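Local coordinates for protein DNA helicase RecQ (Deinococcus radiodurans, PDB 4Q48) that probably couples ATP hydrolysis to 3'-5' translocation and unwinding of duplex DNA, here represented by its zinc-containing catalytic core, at residues L164-A178 / R188-A200. Sequence-based numbering, arbitrary orientation.
Sequences LSVLAERFPELPRVA and RADIKSVLRLEDA
Arg-176 reaches from its strand to the end of helix 185-194, where its NE donates a hydrogen bond to Leu-195 O at 3.0 Å. The bond is bent (143° at the hydrogen), with NE above the carbonyl plane; a bend in the arginine chain at chi3 (-42°) brings the guanidinium edge to two carbonyls, Arg-196 O lying in plane there. Leu-195 is the first residue past helix 185-194 to leave helical geometry; where backbone partners run out, its carbonyl can probably take a side-chain donor. Ala-168 CB sits over one face of the Arg-176 guanidinium, and the Arg-196 chain passes this methyl on a flank turned away from Arg-176; a methyl is small enough to sit between both arginines, consistent with alanine here. The Arg-196 chain, extended from CG to NE, carries its guanidinium over the backbone of helix 165-170 to Glu-169, whose OE1 forms a salt bridge with NH1 at 3.1 Å. The two side chains cross nearly at right angles, carboxylate and guanidinium planes inclined by 34°.

Deeper in, branched Leu-195 serves two partners: CD2 meets Leu-164 CB at 3.7 Å, and CD1 rests on Ala-178 CB, whose short methyl lets Leu-195 and Leu-197 CD1 lie close to the sheet. Beside them, Ser-165 CA points a C-H at Val-194 O (3.3 Å).

Asn-41 and Ala-42 bind the backbone of Arg-176, fixing its strand within the parallel sheet of the DEAD/DEAH-type, RecA-like domain. The chemistry implies a divided joint: a buried apolar layer on the sheet, a guanidinium hydrogen-bonded to the carbonyl just beyond the helix, and an outer ion pair that solvent probably weakens.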
# COMPACT_ATOMS: atom_id res chain seq x y z
N LEU A 164 -7.03 18.21 8.38
CA LEU A 164 -6.17 18.86 7.39
C LEU A 164 -6.96 19.31 6.17
O LEU A 164 -6.38 19.79 5.19
CB LEU A 164 -5.05 17.92 6.95
CG LEU A 164 -4.01 17.62 8.03
CD1 LEU A 164 -2.95 16.71 7.49
CD2 LEU A 164 -3.41 18.89 8.63
N SER A 165 -8.27 19.10 6.23
CA SER A 165 -9.24 19.85 5.45
C SER A 165 -8.80 21.29 5.30
O SER A 165 -8.88 21.88 4.22
CB SER A 165 -10.62 19.82 6.11
OG SER A 165 -10.91 18.55 6.66
N VAL A 166 -8.31 21.83 6.41
CA VAL A 166 -8.09 23.25 6.61
C VAL A 166 -6.98 23.87 5.75
O VAL A 166 -7.01 25.05 5.47
CB VAL A 166 -7.80 23.53 8.11
CG1 VAL A 166 -6.31 23.39 8.41
CG2 VAL A 166 -8.29 24.90 8.53
N LEU A 167 -6.01 23.08 5.29
CA LEU A 167 -4.95 23.67 4.49
C LEU A 167 -5.52 24.24 3.21
O LEU A 167 -5.17 25.35 2.81
CB LEU A 167 -3.85 22.66 4.14
CG LEU A 167 -3.07 22.15 5.35
CD1 LEU A 167 -1.92 21.29 4.88
CD2 LEU A 167 -2.62 23.27 6.30
N ALA A 168 -6.39 23.49 2.55
CA ALA A 168 -7.03 23.98 1.33
C ALA A 168 -7.97 25.17 1.59
O ALA A 168 -8.24 25.96 0.68
CB ALA A 168 -7.77 22.86 0.66
N GLU A 169 -8.49 25.30 2.81
CA GLU A 169 -9.34 26.45 3.15
C GLU A 169 -8.55 27.72 3.34
O GLU A 169 -8.65 28.66 2.56
CB GLU A 169 -10.15 26.19 4.41
CG GLU A 169 -11.58 25.77 4.16
CD GLU A 169 -12.14 24.90 5.28
OE1 GLU A 169 -12.17 23.64 5.11
OE2 GLU A 169 -12.52 25.47 6.32
N ARG A 170 -7.71 27.74 4.37
CA ARG A 170 -7.03 28.96 4.77
C ARG A 170 -5.89 29.33 3.84
O ARG A 170 -5.44 30.49 3.85
CB ARG A 170 -6.57 28.84 6.23
CG ARG A 170 -7.74 29.17 7.15
CD ARG A 170 -7.43 29.17 8.62
NE ARG A 170 -6.61 30.31 8.97
CZ ARG A 170 -6.28 30.63 10.22
NH1 ARG A 170 -6.70 29.90 11.24
NH2 ARG A 170 -5.50 31.69 10.45
N PHE A 171 -5.45 28.39 3.01
CA PHE A 171 -4.36 28.63 2.06
C PHE A 171 -4.64 28.04 0.70
O PHE A 171 -3.91 27.16 0.27
CB PHE A 171 -3.04 28.04 2.58
CG PHE A 171 -2.72 28.40 4.00
CD1 PHE A 171 -3.18 27.62 5.03
CD2 PHE A 171 -1.98 29.53 4.28
CE1 PHE A 171 -2.90 27.96 6.32
CE2 PHE A 171 -1.70 29.87 5.56
CZ PHE A 171 -2.15 29.09 6.59
N PRO A 172 -5.69 28.52 0.01
CA PRO A 172 -6.02 27.97 -1.32
C PRO A 172 -4.91 28.19 -2.34
O PRO A 172 -4.66 27.37 -3.22
CB PRO A 172 -7.26 28.75 -1.72
CG PRO A 172 -7.82 29.29 -0.44
CD PRO A 172 -6.63 29.58 0.41
N GLU A 173 -4.25 29.33 -2.21
CA GLU A 173 -3.28 29.76 -3.21
C GLU A 173 -1.98 28.98 -3.14
O GLU A 173 -1.23 28.97 -4.11
CB GLU A 173 -3.03 31.27 -3.06
CG GLU A 173 -2.10 31.64 -1.91
CD GLU A 173 -2.72 31.43 -0.52
OE1 GLU A 173 -3.94 31.11 -0.41
OE2 GLU A 173 -1.96 31.62 0.48
N LEU A 174 -1.69 28.37 -1.99
CA LEU A 174 -0.46 27.57 -1.84
C LEU A 174 -0.64 26.12 -2.31
O LEU A 174 -1.67 25.49 -2.02
CB LEU A 174 0.02 27.58 -0.40
CG LEU A 174 0.48 28.94 0.14
CD1 LEU A 174 0.93 28.82 1.58
CD2 LEU A 174 1.55 29.59 -0.73
N PRO A 175 0.38 25.56 -2.98
CA PRO A 175 0.34 24.18 -3.48
C PRO A 175 0.25 23.14 -2.36
O PRO A 175 0.84 23.34 -1.30
CB PRO A 175 1.70 24.03 -4.20
CG PRO A 175 2.15 25.39 -4.48
CD PRO A 175 1.64 26.23 -3.33
N ARG A 176 -0.48 22.06 -2.62
CA ARG A 176 -0.59 20.92 -1.71
C ARG A 176 -0.09 19.66 -2.40
O ARG A 176 -0.68 19.24 -3.40
CB ARG A 176 -2.04 20.66 -1.28
CG ARG A 176 -2.50 21.36 -0.04
CD ARG A 176 -3.99 21.11 0.22
NE ARG A 176 -4.82 21.18 -0.99
CZ ARG A 176 -5.21 22.30 -1.58
NH1 ARG A 176 -4.84 23.47 -1.10
NH2 ARG A 176 -5.97 22.23 -2.67
N VAL A 177 0.95 19.01 -1.89
CA VAL A 177 1.27 17.70 -2.44
C VAL A 177 1.18 16.65 -1.33
O VAL A 177 1.75 16.81 -0.24
CB VAL A 177 2.67 17.66 -3.12
CG1 VAL A 177 3.79 17.98 -2.13
CG2 VAL A 177 2.89 16.32 -3.77
N ALA A 178 0.38 15.63 -1.59
CA ALA A 178 0.16 14.54 -0.63
C ALA A 178 0.84 13.29 -1.14
O ALA A 178 0.66 12.89 -2.29
CB ALA A 178 -1.33 14.30 -0.38
N ARG A 188 -7.06 5.93 -1.53
CA ARG A 188 -6.71 6.90 -2.57
C ARG A 188 -7.87 7.87 -2.79
O ARG A 188 -7.67 9.05 -3.04
CB ARG A 188 -6.39 6.18 -3.88
CG ARG A 188 -5.16 5.30 -3.84
CD ARG A 188 -4.64 5.06 -5.24
NE ARG A 188 -5.58 4.24 -6.00
CZ ARG A 188 -5.61 2.90 -5.95
NH1 ARG A 188 -4.73 2.25 -5.21
NH2 ARG A 188 -6.50 2.21 -6.66
N ALA A 189 -9.09 7.34 -2.70
CA ALA A 189 -10.28 8.13 -2.93
C ALA A 189 -10.54 9.12 -1.79
O ALA A 189 -10.97 10.25 -2.03
CB ALA A 189 -11.47 7.20 -3.12
N ASP A 190 -10.22 8.70 -0.56
CA ASP A 190 -10.47 9.47 0.65
C ASP A 190 -9.47 10.59 0.90
O ASP A 190 -9.82 11.63 1.46
CB ASP A 190 -10.41 8.53 1.85
CG ASP A 190 -11.76 8.05 2.30
OD1 ASP A 190 -12.73 8.19 1.50
OD2 ASP A 190 -11.83 7.50 3.43
N ILE A 191 -8.24 10.39 0.45
CA ILE A 191 -7.24 11.45 0.48
C ILE A 191 -7.67 12.59 -0.43
O ILE A 191 -7.60 13.75 -0.04
CB ILE A 191 -5.86 10.93 0.05
CG1 ILE A 191 -5.36 9.89 1.05
CG2 ILE A 191 -4.87 12.07 -0.07
CD1 ILE A 191 -4.09 9.15 0.60
N LYS A 192 -8.17 12.24 -1.62
CA LYS A 192 -8.61 13.25 -2.56
C LYS A 192 -9.66 14.11 -1.85
O LYS A 192 -9.63 15.34 -1.93
CB LYS A 192 -9.15 12.59 -3.84
CG LYS A 192 -8.08 11.88 -4.69
CD LYS A 192 -8.69 11.14 -5.90
CE LYS A 192 -7.66 10.29 -6.66
NZ LYS A 192 -7.44 10.69 -8.10
N SER A 193 -10.56 13.48 -1.10
CA SER A 193 -11.66 14.22 -0.50
C SER A 193 -11.25 15.18 0.62
O SER A 193 -11.80 16.28 0.72
CB SER A 193 -12.71 13.24 0.03
OG SER A 193 -13.66 12.94 -0.97
N VAL A 194 -10.32 14.77 1.47
CA VAL A 194 -9.87 15.60 2.59
C VAL A 194 -9.00 16.80 2.18
O VAL A 194 -9.12 17.90 2.76
CB VAL A 194 -9.12 14.76 3.62
CG1 VAL A 194 -8.86 15.57 4.88
CG2 VAL A 194 -9.96 13.53 3.96
N LEU A 195 -8.09 16.58 1.24
CA LEU A 195 -7.13 17.61 0.84
C LEU A 195 -7.46 18.20 -0.53
O LEU A 195 -6.56 18.74 -1.18
CB LEU A 195 -5.72 17.02 0.85
CG LEU A 195 -5.36 16.18 2.08
CD1 LEU A 195 -4.09 15.38 1.87
CD2 LEU A 195 -5.25 17.05 3.33
N ARG A 196 -8.72 18.10 -0.94
CA ARG A 196 -9.18 18.54 -2.27
C ARG A 196 -8.19 18.31 -3.40
O ARG A 196 -7.69 19.25 -4.01
CB ARG A 196 -9.60 20.01 -2.26
CG ARG A 196 -10.49 20.38 -1.11
CD ARG A 196 -10.71 21.88 -1.05
NE ARG A 196 -10.92 22.28 0.34
CZ ARG A 196 -11.45 23.43 0.75
NH1 ARG A 196 -11.59 23.64 2.06
NH2 ARG A 196 -11.80 24.37 -0.12
N LEU A 197 -7.94 17.04 -3.68
CA LEU A 197 -7.03 16.67 -4.75
C LEU A 197 -7.79 15.81 -5.74
O LEU A 197 -7.20 15.05 -6.52
CB LEU A 197 -5.79 15.96 -4.20
CG LEU A 197 -5.06 16.80 -3.15
CD1 LEU A 197 -3.86 16.11 -2.53
CD2 LEU A 197 -4.64 18.12 -3.75
N GLU A 198 -9.12 15.93 -5.71
CA GLU A 198 -9.95 15.21 -6.66
C GLU A 198 -9.61 15.71 -8.03
O GLU A 198 -9.52 14.94 -8.98
CB GLU A 198 -11.45 15.39 -6.38
CG GLU A 198 -11.86 16.82 -6.07
CD GLU A 198 -11.98 17.08 -4.57
OE1 GLU A 198 -11.81 16.12 -3.80
OE2 GLU A 198 -12.23 18.24 -4.17
N ASP A 199 -9.35 17.01 -8.11
CA ASP A 199 -9.04 17.65 -9.38
C ASP A 199 -7.54 17.69 -9.67
O ASP A 199 -7.09 18.22 -10.70
CB ASP A 199 -9.66 19.05 -9.38
CG ASP A 199 -11.16 19.04 -9.03
OD1 ASP A 199 -11.88 18.11 -9.48
OD2 ASP A 199 -11.63 19.95 -8.29
N ALA A 200 -6.75 17.11 -8.77
CA ALA A 200 -5.30 17.13 -8.91
C ALA A 200 -4.74 15.93 -9.68
O ALA A 200 -5.33 14.85 -9.68
CB ALA A 200 -4.66 17.22 -7.53